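Local coordinates for M32 carboxypeptidase (Chitinophagaceae bacterium, PDB 7A03), which probably acts as a metal-dependent carboxypeptidase of the M32 (Taq) family, removing residues from the C-terminal ends of peptides, at residues 197-202 with 341-346; 272-277 with 293-298; 299-304 with 424-429; 354-359 with 495-500. All blocks are in the same frame, centred on the assembly; numbering follows the deposited sequence. Where two conformers were deposited one is given.

Contact 1: 197-202 with 341-346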
loop_
_atom_site.group_PDB
_atom_site.type_symbol
_atom_site.label_atom_id
_atom_site.label_comp_id
_atom_site.label_asym_id
_atom_site.label_seq_id
_atom_site.Cartn_x
_atom_site.Cartn_y
_atom_site.Cartn_z
ATOM N N ALA A 197 -1.315 -28.155 9.734
ATOM C CA ALA A 197 -2.376 -28.388 8.765
ATOM C C ALA A 197 -1.782 -28.845 7.439
ATOM O O ALA A 197 -0.672 -28.448 7.078
ATOM C CB ALA A 197 -3.182 -27.108 8.539
ATOM N N ARG A 198 -2.536 -29.748 6.802
ATOM C CA ARG A 198 -2.391 -30.083 5.399
ATOM C C ARG A 198 -2.474 -28.818 4.563
ATOM O O ARG A 198 -3.261 -27.908 4.841
ATOM C CB ARG A 198 -3.518 -31.039 4.993
ATOM C CG ARG A 198 -3.275 -31.812 3.700
ATOM C CD ARG A 198 -4.558 -32.484 3.223
ATOM N NE ARG A 198 -4.467 -32.951 1.841
ATOM C CZ ARG A 198 -5.484 -33.469 1.158
ATOM N NH1 ARG A 198 -6.674 -33.584 1.728
ATOM N NH2 ARG A 198 -5.311 -33.865 -0.099
ATOM N N ARG A 199 -1.688 -28.807 3.503
ATOM C CA ARG A 199 -1.279 -27.594 2.797
ATOM C C ARG A 199 -0.421 -27.843 1.557
ATOM O O ARG A 199 -0.335 -26.973 0.686
ATOM C CB ARG A 199 -0.611 -26.565 3.722
ATOM C CG ARG A 199 -0.755 -25.146 3.204
ATOM C CD ARG A 199 0.099 -24.127 3.934
ATOM N NE ARG A 199 0.024 -22.834 3.256
ATOM C CZ ARG A 199 0.925 -21.865 3.375
ATOM N NH1 ARG A 199 1.984 -22.036 4.155
ATOM N NH2 ARG A 199 0.766 -20.725 2.713
ATOM N N ASP A 200 0.212 -29.015 1.440
ATOM C CA ASP A 200 1.099 -29.212 0.301
ATOM C C ASP A 200 0.350 -29.269 -1.027
ATOM O O ASP A 200 0.975 -29.110 -2.083
ATOM C CB ASP A 200 2.045 -30.396 0.509
ATOM C CG ASP A 200 1.319 -31.712 0.651
ATOM O OD1 ASP A 200 0.068 -31.723 0.631
ATOM O OD2 ASP A 200 2.014 -32.743 0.785
ATOM N N PHE A 201 -0.975 -29.451 -0.999
ATOM C CA PHE A 201 -1.755 -29.361 -2.228
ATOM C C PHE A 201 -1.646 -27.993 -2.884
ATOM O O PHE A 201 -1.870 -27.879 -4.097
ATOM C CB PHE A 201 -3.226 -29.707 -1.967
ATOM C CG PHE A 201 -3.839 -28.967 -0.801
ATOM C CD1 PHE A 201 -4.333 -27.678 -0.958
ATOM C CD2 PHE A 201 -3.950 -29.574 0.440
ATOM C CE1 PHE A 201 -4.898 -26.991 0.112
ATOM C CE2 PHE A 201 -4.529 -28.901 1.506
ATOM C CZ PHE A 201 -5.005 -27.613 1.338
ATOM N N LEU A 202 -1.291 -26.953 -2.128
ATOM C CA LEU A 202 -1.138 -25.636 -2.737
ATOM C C LEU A 202 0.114 -25.545 -3.594
ATOM O O LEU A 202 0.223 -24.626 -4.413
ATOM C CB LEU A 202 -1.110 -24.538 -1.674
ATOM C CG LEU A 202 -2.393 -24.253 -0.903
ATOM C CD1 LEU A 202 -2.122 -23.134 0.091
ATOM C CD2 LEU A 202 -3.537 -23.870 -1.822
ATOM N N ILE A 341 -4.936 -21.677 3.299
ATOM C CA ILE A 341 -4.759 -20.314 2.808
ATOM C C ILE A 341 -4.665 -19.306 3.940
ATOM O O ILE A 341 -4.390 -18.124 3.686
ATOM C CB ILE A 341 -5.810 -19.926 1.752
ATOM C CG1 ILE A 341 -7.198 -19.894 2.397
ATOM C CG2 ILE A 341 -5.749 -20.904 0.582
ATOM C CD1 ILE A 341 -8.144 -18.910 1.780
ATOM N N ASN A 342 -4.896 -19.740 5.180
ATOM C CA ASN A 342 -4.647 -18.897 6.346
ATOM C C ASN A 342 -3.527 -19.436 7.240
ATOM O O ASN A 342 -3.695 -19.540 8.459
ATOM C CB ASN A 342 -5.933 -18.756 7.150
ATOM C CG ASN A 342 -6.940 -17.879 6.470
ATOM O OD1 ASN A 342 -6.786 -16.658 6.432
ATOM N ND2 ASN A 342 -7.993 -18.489 5.950
ATOM N N HIS A 343 -2.382 -19.772 6.647
ATOM C CA HIS A 343 -1.262 -20.336 7.389
ATOM C C HIS A 343 -0.398 -19.220 7.977
ATOM O O HIS A 343 0.125 -18.376 7.241
ATOM C CB HIS A 343 -0.414 -21.246 6.507
ATOM C CG HIS A 343 0.732 -21.877 7.237
ATOM N ND1 HIS A 343 0.555 -22.842 8.205
ATOM C CD2 HIS A 343 2.066 -21.661 7.161
ATOM C CE1 HIS A 343 1.731 -23.201 8.686
ATOM N NE2 HIS A 343 2.664 -22.501 8.069
ATOM N N VAL A 344 -0.228 -19.239 9.297
ATOM C CA VAL A 344 0.546 -18.226 10.014
ATOM C C VAL A 344 1.874 -18.827 10.448
ATOM O O VAL A 344 1.907 -19.890 11.086
ATOM C CB VAL A 344 -0.236 -17.682 11.220
ATOM C CG1 VAL A 344 0.688 -16.939 12.183
ATOM C CG2 VAL A 344 -1.350 -16.778 10.749
ATOM N N GLN A 345 2.968 -18.121 10.137
ATOM C CA GLN A 345 4.295 -18.642 10.423
ATOM C C GLN A 345 5.280 -17.487 10.509
ATOM O O GLN A 345 5.452 -16.758 9.528
ATOM C CB GLN A 345 4.708 -19.567 9.280
ATOM C CG GLN A 345 6.056 -20.222 9.447
ATOM C CD GLN A 345 6.168 -21.489 8.627
ATOM O OE1 GLN A 345 5.545 -22.501 8.944
ATOM N NE2 GLN A 345 6.948 -21.434 7.550
ATOM N N PRO A 346 5.937 -17.288 11.648
ATOM C CA PRO A 346 7.033 -16.307 11.700
ATOM C C PRO A 346 8.066 -16.618 10.626
ATOM O O PRO A 346 8.433 -17.776 10.409
ATOM C CB PRO A 346 7.602 -16.497 13.109
ATOM C CG PRO A 346 6.439 -17.042 13.904
ATOM C CD PRO A 346 5.694 -17.933 12.952
#
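Arg-199 and His-343 meet at about a right angle, the arginine laying its guanidinium group over His-343 CB, with NH1 reaching the CG-CD2 bond obliquely. The closest pair is Arg-199 NH1 and His-343 CD2, 3.0 Å apart, and His-343 CB stands 3.3 Å above the guanidinium plane, displaced toward its rim. The planes are 32° apart, and no hydrogen bond joins the two. With CG opposite the backbone N (chi1 -154°), the extended arginine chain carries the group there. Leu-202 CD1 touches Ile-341 CG2 at 4.3 Å, an apolar contact continued by Phe-337 and Ala-340, which also touch the leucine, and by Trp-263 next to the isoleucine. An alanine in place of Arg-199 is likely to strip the cover from His-343 CB and CD2, leaving the loops joined here mainly through the leucine-isoleucine touch. In the second shell, His-343 NE2 donates to Gln-345 OE1 (3.0 Å, 168°) almost in the ring plane, which helps to hold the ring's rotation; the donor stands above the Gln-345 carbonyl plane, not on a lone pair. Two connections between helices, 192 to 208 and 341 to 358, are brought into contact at the edge of the largely helical M32 fold.

Contact 2: 272-277 with 293-298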
loop_
_atom_site.group_PDB
_atom_site.type_symbol
_atom_site.label_atom_id
_atom_site.label_comp_id
_atom_site.label_asym_id
_atom_site.label_seq_id
_atom_site.Cartn_x
_atom_site.Cartn_y
_atom_site.Cartn_z
ATOM N N ALA A 272 -7.956 -1.317 -7.614
ATOM C CA ALA A 272 -8.493 -0.883 -8.895
ATOM C C ALA A 272 -9.935 -0.425 -8.760
ATOM O O ALA A 272 -10.343 0.542 -9.413
ATOM C CB ALA A 272 -8.374 -1.993 -9.926
ATOM N N LEU A 273 -10.713 -1.081 -7.895
ATOM C CA LEU A 273 -12.094 -0.666 -7.695
ATOM C C LEU A 273 -12.141 0.729 -7.092
ATOM O O LEU A 273 -13.006 1.549 -7.447
ATOM C CB LEU A 273 -12.826 -1.662 -6.790
ATOM C CG LEU A 273 -13.070 -3.055 -7.362
ATOM C CD1 LEU A 273 -13.476 -4.009 -6.234
ATOM C CD2 LEU A 273 -14.138 -3.024 -8.474
ATOM N N TYR A 274 -11.213 1.016 -6.164
ATOM C CA TYR A 274 -11.111 2.378 -5.650
ATOM C C TYR A 274 -10.833 3.373 -6.777
ATOM O O TYR A 274 -11.528 4.390 -6.911
ATOM C CB TYR A 274 -9.981 2.431 -4.616
ATOM C CG TYR A 274 -9.863 3.684 -3.771
ATOM C CD1 TYR A 274 -10.792 4.720 -3.850
ATOM C CD2 TYR A 274 -8.827 3.792 -2.844
ATOM C CE1 TYR A 274 -10.679 5.844 -3.029
ATOM C CE2 TYR A 274 -8.710 4.908 -2.012
ATOM C CZ TYR A 274 -9.645 5.924 -2.111
ATOM O OH TYR A 274 -9.513 7.016 -1.274
ATOM N N GLU A 275 -9.784 3.114 -7.568
ATOM C CA GLU A 275 -9.425 4.052 -8.639
ATOM C C GLU A 275 -10.563 4.240 -9.647
ATOM O O GLU A 275 -10.800 5.361 -10.126
ATOM C CB GLU A 275 -8.151 3.596 -9.337
ATOM C CG GLU A 275 -6.911 3.735 -8.455
ATOM C CD GLU A 275 -6.515 5.192 -8.241
ATOM O OE1 GLU A 275 -6.672 6.006 -9.172
ATOM O OE2 GLU A 275 -6.016 5.547 -7.149
ATOM N N GLN A 276 -11.296 3.168 -9.956
ATOM C CA GLN A 276 -12.418 3.273 -10.888
ATOM C C GLN A 276 -13.598 4.012 -10.273
ATOM O O GLN A 276 -14.523 4.399 -11.004
ATOM C CB GLN A 276 -12.840 1.900 -11.416
ATOM C CG GLN A 276 -11.828 1.312 -12.384
ATOM C CD GLN A 276 -12.319 0.044 -13.073
ATOM O OE1 GLN A 276 -13.112 -0.704 -12.519
ATOM N NE2 GLN A 276 -11.838 -0.205 -14.283
ATOM N N GLY A 277 -13.598 4.201 -8.952
ATOM C CA GLY A 277 -14.657 4.951 -8.309
ATOM C C GLY A 277 -14.398 6.422 -8.045
ATOM O O GLY A 277 -15.302 7.126 -7.582
ATOM N N LEU A 293 -2.209 6.726 1.162
ATOM C CA LEU A 293 -1.652 5.393 0.952
ATOM C C LEU A 293 -2.305 4.383 1.881
ATOM O O LEU A 293 -2.586 3.249 1.477
ATOM C CB LEU A 293 -0.142 5.393 1.206
ATOM C CG LEU A 293 0.803 5.928 0.129
ATOM C CD1 LEU A 293 2.228 5.884 0.669
ATOM C CD2 LEU A 293 0.698 5.117 -1.142
ATOM N N GLY A 294 -2.548 4.779 3.128
ATOM C CA GLY A 294 -3.214 3.882 4.062
ATOM C C GLY A 294 -4.624 3.512 3.636
ATOM O O GLY A 294 -5.019 2.350 3.717
ATOM N N ILE A 295 -5.402 4.487 3.171
ATOM C CA ILE A 295 -6.746 4.167 2.691
ATOM C C ILE A 295 -6.674 3.295 1.431
ATOM O O ILE A 295 -7.443 2.338 1.264
ATOM C CB ILE A 295 -7.583 5.455 2.514
ATOM C CG1 ILE A 295 -7.774 6.193 3.856
ATOM C CG2 ILE A 295 -8.926 5.139 1.831
ATOM C CD1 ILE A 295 -8.489 5.363 4.944
ATOM N N HIS A 296 -5.724 3.573 0.537
ATOM C CA HIS A 296 -5.601 2.699 -0.623
ATOM C C HIS A 296 -5.274 1.264 -0.195
ATOM O O HIS A 296 -5.879 0.283 -0.682
ATOM C CB HIS A 296 -4.536 3.255 -1.569
ATOM C CG HIS A 296 -4.924 3.176 -3.009
ATOM N ND1 HIS A 296 -5.521 2.064 -3.565
ATOM C CD2 HIS A 296 -4.839 4.094 -3.998
ATOM C CE1 HIS A 296 -5.775 2.299 -4.844
ATOM N NE2 HIS A 296 -5.371 3.524 -5.128
ATOM N N GLU A 297 -4.339 1.123 0.754
ATOM C CA GLU A 297 -3.990 -0.202 1.231
ATOM C C GLU A 297 -5.172 -0.873 1.933
ATOM O O GLU A 297 -5.311 -2.096 1.861
ATOM C CB GLU A 297 -2.743 -0.125 2.124
ATOM C CG GLU A 297 -2.200 -1.480 2.559
ATOM C CD GLU A 297 -1.374 -2.156 1.468
ATOM O OE1 GLU A 297 -1.248 -1.590 0.365
ATOM O OE2 GLU A 297 -0.845 -3.255 1.721
ATOM N N SER A 298 -6.043 -0.097 2.594
ATOM C CA SER A 298 -7.231 -0.697 3.200
ATOM C C SER A 298 -8.121 -1.339 2.147
ATOM O O SER A 298 -8.771 -2.359 2.410
ATOM C CB SER A 298 -8.043 0.341 3.988
ATOM O OG SER A 298 -8.824 1.181 3.139
#
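Glu-275 OE2 accepts from His-296 NE2 at 2.9 Å, the shortest polar contact between these two helical segments. The oxygen uses its anti lone pair, and the carboxylate and imidazole planes are nearly coplanar, although the bond itself is bent (N-H...O 149°). Glu-275 reaches the ring because its chain bends at chi2 (-71°), which also brings CG to the ring edge, 3.7 Å from His-296 NE2. The other carboxylate oxygen, OE1, is bonded to Ser-241, so both oxygens have partners and the group is held from turning. A second restraint comes from Tyr-274, whose ring edge faces the imidazole in a T-shaped pair: CD2 lies 3.8 Å above the centre of the His-296 ring, with the planes at 59°. Farther along the same tyrosine, CE2 approaches Ile-295 CG2 at 3.9 Å, while OH is anchored by the backbone N of Ala-291. His-296 also meets His-271 of the HExxH sequence on helix 258-277, and it opens the His-Glu-Ser-Gln sequence on helix 293-307; the pairing of these two helices is consistent with the metal-site framework of M32 carboxypeptidases.

Contact 3: 299-304 with 424-429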
loop_
_atom_site.group_PDB
_atom_site.type_symbol
_atom_site.label_atom_id
_atom_site.label_comp_id
_atom_site.label_asym_id
_atom_site.label_seq_id
_atom_site.Cartn_x
_atom_site.Cartn_y
_atom_site.Cartn_z
ATOM N N GLN A 299 -8.180 -0.747 0.957
ATOM C CA GLN A 299 -8.997 -1.360 -0.099
ATOM C C GLN A 299 -8.402 -2.682 -0.598
ATOM O O GLN A 299 -9.122 -3.699 -0.734
ATOM C CB GLN A 299 -9.147 -0.362 -1.242
ATOM C CG GLN A 299 -9.835 0.905 -0.806
ATOM C CD GLN A 299 -11.178 0.613 -0.171
ATOM O OE1 GLN A 299 -12.157 0.331 -0.862
ATOM N NE2 GLN A 299 -11.228 0.656 1.166
ATOM N N SER A 300 -7.083 -2.705 -0.809
ATOM C CA SER A 300 -6.452 -3.963 -1.226
ATOM C C SER A 300 -6.593 -5.063 -0.173
ATOM O O SER A 300 -6.906 -6.222 -0.501
ATOM C CB SER A 300 -4.986 -3.757 -1.623
ATOM O OG SER A 300 -4.189 -3.383 -0.517
ATOM N N ARG A 301 -6.367 -4.720 1.101
ATOM C CA ARG A 301 -6.418 -5.731 2.148
ATOM C C ARG A 301 -7.843 -6.167 2.466
ATOM O O ARG A 301 -8.054 -7.335 2.819
ATOM C CB ARG A 301 -5.749 -5.221 3.424
ATOM C CG ARG A 301 -4.233 -5.062 3.306
ATOM C CD ARG A 301 -3.511 -6.350 2.914
ATOM N NE ARG A 301 -2.074 -6.208 3.147
ATOM C CZ ARG A 301 -1.141 -7.074 2.767
ATOM N NH1 ARG A 301 0.119 -6.844 3.098
ATOM N NH2 ARG A 301 -1.450 -8.181 2.097
ATOM N N LEU A 302 -8.820 -5.250 2.374
ATOM C CA LEU A 302 -10.197 -5.630 2.660
ATOM C C LEU A 302 -10.650 -6.696 1.687
ATOM O O LEU A 302 -11.262 -7.700 2.092
ATOM C CB LEU A 302 -11.117 -4.413 2.575
ATOM C CG LEU A 302 -12.611 -4.626 2.860
ATOM C CD1 LEU A 302 -13.199 -3.368 3.487
ATOM C CD2 LEU A 302 -13.377 -4.969 1.589
ATOM N N TRP A 303 -10.337 -6.511 0.396
ATOM C CA TRP A 303 -10.753 -7.546 -0.546
ATOM C C TRP A 303 -9.882 -8.797 -0.455
ATOM O O TRP A 303 -10.402 -9.922 -0.494
ATOM C CB TRP A 303 -10.756 -6.992 -1.964
ATOM C CG TRP A 303 -11.890 -6.064 -2.259
ATOM C CD1 TRP A 303 -11.875 -4.703 -2.195
ATOM C CD2 TRP A 303 -13.206 -6.430 -2.693
ATOM N NE1 TRP A 303 -13.091 -4.191 -2.588
ATOM C CE2 TRP A 303 -13.933 -5.236 -2.873
ATOM C CE3 TRP A 303 -13.844 -7.655 -2.945
ATOM C CZ2 TRP A 303 -15.256 -5.224 -3.315
ATOM C CZ3 TRP A 303 -15.167 -7.637 -3.383
ATOM C CH2 TRP A 303 -15.859 -6.434 -3.548
ATOM N N GLU A 304 -8.568 -8.632 -0.299
ATOM C CA GLU A 304 -7.685 -9.793 -0.311
ATOM C C GLU A 304 -7.945 -10.706 0.879
ATOM O O GLU A 304 -7.949 -11.938 0.743
ATOM C CB GLU A 304 -6.225 -9.336 -0.308
ATOM C CG GLU A 304 -5.255 -10.511 -0.337
ATOM C CD GLU A 304 -3.865 -10.165 0.147
ATOM O OE1 GLU A 304 -3.616 -8.978 0.439
ATOM O OE2 GLU A 304 -3.026 -11.093 0.250
ATOM N N LEU A 424 -1.311 0.341 8.639
ATOM C CA LEU A 424 -2.509 1.155 8.751
ATOM C C LEU A 424 -3.563 0.648 7.778
ATOM O O LEU A 424 -4.742 0.508 8.137
ATOM C CB LEU A 424 -2.177 2.625 8.486
ATOM C CG LEU A 424 -1.305 3.355 9.519
ATOM C CD1 LEU A 424 -1.012 4.794 9.076
ATOM C CD2 LEU A 424 -1.986 3.344 10.869
ATOM N N GLY A 425 -3.130 0.286 6.564
ATOM C CA GLY A 425 -4.076 -0.213 5.589
ATOM C C GLY A 425 -4.806 -1.423 6.126
ATOM O O GLY A 425 -6.042 -1.477 6.122
ATOM N N SER A 426 -4.044 -2.377 6.676
ATOM C CA SER A 426 -4.666 -3.600 7.180
ATOM C C SER A 426 -5.657 -3.290 8.288
ATOM O O SER A 426 -6.753 -3.882 8.352
ATOM C CB SER A 426 -3.575 -4.541 7.688
ATOM O OG SER A 426 -2.713 -4.952 6.639
ATOM N N PHE A 427 -5.302 -2.343 9.165
ATOM C CA PHE A 427 -6.157 -2.105 10.316
ATOM C C PHE A 427 -7.404 -1.351 9.888
ATOM O O PHE A 427 -8.519 -1.676 10.334
ATOM C CB PHE A 427 -5.377 -1.414 11.440
ATOM C CG PHE A 427 -4.119 -2.148 11.841
ATOM C CD1 PHE A 427 -3.988 -3.515 11.632
ATOM C CD2 PHE A 427 -3.052 -1.462 12.411
ATOM C CE1 PHE A 427 -2.817 -4.191 11.981
ATOM C CE2 PHE A 427 -1.880 -2.138 12.766
ATOM C CZ PHE A 427 -1.764 -3.499 12.549
ATOM N N TYR A 428 -7.253 -0.429 8.920
ATOM C CA TYR A 428 -8.441 0.220 8.379
ATOM C C TYR A 428 -9.319 -0.803 7.683
ATOM O O TYR A 428 -10.554 -0.765 7.810
ATOM C CB TYR A 428 -8.074 1.324 7.384
ATOM C CG TYR A 428 -7.600 2.643 7.961
ATOM C CD1 TYR A 428 -8.391 3.374 8.825
ATOM C CD2 TYR A 428 -6.367 3.164 7.596
ATOM C CE1 TYR A 428 -7.955 4.599 9.325
ATOM C CE2 TYR A 428 -5.922 4.371 8.093
ATOM C CZ TYR A 428 -6.719 5.080 8.948
ATOM O OH TYR A 428 -6.279 6.286 9.453
ATOM N N ALA A 429 -8.695 -1.774 6.997
ATOM C CA ALA A 429 -9.503 -2.745 6.277
ATOM C C ALA A 429 -10.413 -3.486 7.242
ATOM O O ALA A 429 -11.627 -3.614 6.995
ATOM C CB ALA A 429 -8.603 -3.702 5.491
HETATM O O HOH W 1 -0.562 -4.175 4.117
#
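Segments 299-304 and 424-429 cross at -54° with their axes 7.8 Å apart, and the CA atoms of Leu-302 and Ala-429 come within 4.7 Å. This is close helix-helix packing over small residues inside the helical M32 fold, where helix 293-307 carries the family's His-Glu-Ser-Gln sequence. The small Ala-429 is consistent with so close an approach: its CB sits 3.5 Å from Leu-302 N and 3.8 Å from Arg-301 CB, so a methyl group rests directly on the opposing backbone. Gly-425 and Ser-426, one turn earlier, keep the neighbouring surface low, and Arg-301 CG passes 3.7 Å from Ser-426 OG. A bend at chi2 (-57°) turns the arginine along its own helix, where NH2 forms a salt bridge with Glu-304 OE1 at 2.8 Å, on the syn side of the carboxylate. Glu-304 is shared further, with His-267 of the HExxH sequence and with Arg-309, while Tyr-358 makes a cation-pi contact with Arg-301. A leucine in place of Arg-301 would probably leave Glu-304 without this charged mate and Tyr-358 without its cation, and would also lose the hold on the bound water. That water accepts from Arg-301 NE at 2.7 Å, lies near the guanidinium plane, and reaches Ser-426 OG only weakly, at 3.4 Å.

Contact 4: 354-359 with 495-500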
loop_
_atom_site.group_PDB
_atom_site.type_symbol
_atom_site.label_atom_id
_atom_site.label_comp_id
_atom_site.label_asym_id
_atom_site.label_seq_id
_atom_site.Cartn_x
_atom_site.Cartn_y
_atom_site.Cartn_z
ATOM N N ASP A 354 2.551 -13.836 6.401
ATOM C CA ASP A 354 1.111 -13.906 6.591
ATOM C C ASP A 354 0.600 -12.623 7.260
ATOM O O ASP A 354 1.367 -11.814 7.802
ATOM C CB ASP A 354 0.779 -15.068 7.513
ATOM C CG ASP A 354 1.423 -14.904 8.872
ATOM O OD1 ASP A 354 0.819 -14.258 9.760
ATOM O OD2 ASP A 354 2.552 -15.401 9.037
ATOM N N GLU A 355 -0.724 -12.466 7.265
ATOM C CA GLU A 355 -1.342 -11.221 7.730
ATOM C C GLU A 355 -1.188 -10.968 9.231
ATOM O O GLU A 355 -1.539 -9.873 9.689
ATOM C CB GLU A 355 -2.826 -11.155 7.328
ATOM C CG GLU A 355 -3.727 -12.080 8.125
ATOM C CD GLU A 355 -5.184 -12.062 7.653
ATOM O OE1 GLU A 355 -5.746 -10.965 7.408
ATOM O OE2 GLU A 355 -5.763 -13.162 7.546
ATOM N N ILE A 356 -0.700 -11.929 10.015
ATOM C CA ILE A 356 -0.475 -11.672 11.435
ATOM C C ILE A 356 0.959 -11.213 11.630
ATOM O O ILE A 356 1.212 -10.093 12.095
ATOM C CB ILE A 356 -0.789 -12.894 12.320
ATOM C CG1 ILE A 356 -2.238 -13.338 12.110
ATOM C CG2 ILE A 356 -0.518 -12.579 13.779
ATOM C CD1 ILE A 356 -3.255 -12.267 12.446
ATOM N N THR A 357 1.908 -12.078 11.268
ATOM C CA THR A 357 3.311 -11.746 11.482
ATOM C C THR A 357 3.752 -10.534 10.670
ATOM O O THR A 357 4.711 -9.866 11.071
ATOM C CB THR A 357 4.203 -12.950 11.163
ATOM O OG1 THR A 357 4.049 -13.295 9.779
ATOM C CG2 THR A 357 3.850 -14.132 12.047
ATOM N N TYR A 358 3.068 -10.233 9.555
ATOM C CA TYR A 358 3.409 -9.062 8.743
ATOM C C TYR A 358 3.624 -7.822 9.605
ATOM O O TYR A 358 4.569 -7.046 9.386
ATOM C CB TYR A 358 2.282 -8.784 7.738
ATOM C CG TYR A 358 2.630 -7.742 6.688
ATOM C CD1 TYR A 358 2.426 -6.383 6.930
ATOM C CD2 TYR A 358 3.158 -8.120 5.464
ATOM C CE1 TYR A 358 2.757 -5.431 5.990
ATOM C CE2 TYR A 358 3.485 -7.179 4.507
ATOM C CZ TYR A 358 3.275 -5.839 4.774
ATOM O OH TYR A 358 3.598 -4.884 3.831
ATOM N N HIS A 359 2.766 -7.631 10.607
ATOM C CA HIS A 359 2.793 -6.389 11.360
ATOM C C HIS A 359 3.990 -6.292 12.292
ATOM O O HIS A 359 4.447 -5.181 12.576
ATOM C CB HIS A 359 1.428 -6.155 12.000
ATOM C CG HIS A 359 0.330 -6.261 10.992
ATOM N ND1 HIS A 359 0.151 -5.313 10.004
ATOM C CD2 HIS A 359 -0.569 -7.243 10.742
ATOM C CE1 HIS A 359 -0.837 -5.691 9.211
ATOM N NE2 HIS A 359 -1.296 -6.856 9.639
ATOM N N GLY A 495 -10.968 -14.102 15.787
ATOM C CA GLY A 495 -12.105 -14.886 15.339
ATOM C C GLY A 495 -11.725 -15.921 14.303
ATOM O O GLY A 495 -12.279 -17.025 14.280
ATOM N N LYS A 496 -10.763 -15.586 13.441
ATOM C CA LYS A 496 -10.344 -16.557 12.438
ATOM C C LYS A 496 -9.344 -17.576 12.979
ATOM O O LYS A 496 -9.394 -18.747 12.586
ATOM C CB LYS A 496 -9.788 -15.832 11.207
ATOM C CG LYS A 496 -9.016 -16.721 10.268
ATOM C CD LYS A 496 -9.040 -16.166 8.859
ATOM C CE LYS A 496 -8.380 -14.811 8.804
ATOM N NZ LYS A 496 -8.175 -14.412 7.377
ATOM N N PHE A 497 -8.454 -17.182 13.897
ATOM C CA PHE A 497 -7.321 -18.033 14.267
ATOM C C PHE A 497 -7.448 -18.760 15.611
ATOM O O PHE A 497 -6.666 -19.686 15.859
ATOM C CB PHE A 497 -6.022 -17.210 14.239
ATOM C CG PHE A 497 -5.619 -16.786 12.868
ATOM C CD1 PHE A 497 -5.166 -17.733 11.952
ATOM C CD2 PHE A 497 -5.721 -15.461 12.469
ATOM C CE1 PHE A 497 -4.803 -17.352 10.681
ATOM C CE2 PHE A 497 -5.355 -15.075 11.195
ATOM C CZ PHE A 497 -4.898 -16.022 10.297
ATOM N N LEU A 498 -8.396 -18.389 16.478
ATOM C CA LEU A 498 -8.353 -18.837 17.871
ATOM C C LEU A 498 -9.481 -19.748 18.330
ATOM O O LEU A 498 -9.356 -20.350 19.402
ATOM C CB LEU A 498 -8.326 -17.634 18.821
ATOM C CG LEU A 498 -6.930 -17.145 19.159
ATOM C CD1 LEU A 498 -6.968 -16.352 20.453
ATOM C CD2 LEU A 498 -5.953 -18.310 19.257
ATOM N N ARG A 499 -10.582 -19.837 17.606
ATOM C CA ARG A 499 -11.701 -20.664 18.040
ATOM C C ARG A 499 -12.056 -21.699 16.981
ATOM O O ARG A 499 -13.228 -21.956 16.700
ATOM C CB ARG A 499 -12.907 -19.817 18.449
ATOM C CG ARG A 499 -13.065 -18.527 17.653
ATOM C CD ARG A 499 -14.444 -17.892 17.846
ATOM N NE ARG A 499 -14.849 -17.155 16.647
ATOM C CZ ARG A 499 -15.448 -17.716 15.599
ATOM N NH1 ARG A 499 -15.781 -16.980 14.543
ATOM N NH2 ARG A 499 -15.723 -19.016 15.613
ATOM N N GLY A 500 -11.035 -22.309 16.389
ATOM C CA GLY A 500 -11.235 -23.278 15.331
ATOM C C GLY A 500 -11.335 -22.626 13.967
ATOM O O GLY A 500 -11.565 -23.308 12.969
#
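Lys-496 reaches Glu-355 from a CB directed toward 354-359; on the way its CG lies 4.0 Å above the centre of the neighbouring Phe-497 ring, covering one face. The chain then bends at chi3 (62°) to bring CE within 3.3 Å of Glu-355 OE2. At the tip, NZ donates to Glu-355 OE2 at 2.7 Å in a salt bridge that uses the oxygen's syn lone pair. NZ is gripped further by Asn-342 OD1 and Tyr-492 OH, and the same tyrosine hydroxyl is bonded to Glu-355 OE1, tying both ends of the ion pair together. With three such partners the buried ammonium is well satisfied, which probably favours its charged form. Glu-355 follows directly after the sequence Ile-Arg-x-x-Ala-Asp, a signature of M32 peptidases that ends in Asp-354. There an Asx turn shapes the chain leading into helix 358-374: Asp-354 OD1 takes Ile-356 N at 2.8 Å and Thr-357 N at 2.9 Å from the same face of its carboxylate. Held by this turn, Ile-356 slides antiparallel past Phe-497, with CG1 and CD1 each 3.7 Å from Phe-497 CE2. Glu-355 OE2 meets the same ring at its edge, 4.1 Å from Phe-497 CZ, near the ring plane.

Contacts 2 and 3 lie 9 Å apart by centres on successive turns of helix 293-307, and Ser-298 O of the one packs on Ala-429 CB of the other at 3.4 Å. Contact 2 meets His-271 and contact 3 both His-267 and His-271 of the HExxH pattern, the probable metal site, although no metal is bound to them here. Contact 4, 14 Å from contact 3 by centres, meets it where Ser-426 OG lies 3.3 Å from His-359 CE1. Contact 1 is centred 12 Å from contact 4, which it joins through a probable Gln-345 N to Asp-354 OD2 hydrogen bond (3.0 Å). The four run from the presumed active site to the periphery, the centres of contacts 1 and 2 being 28 Å apart.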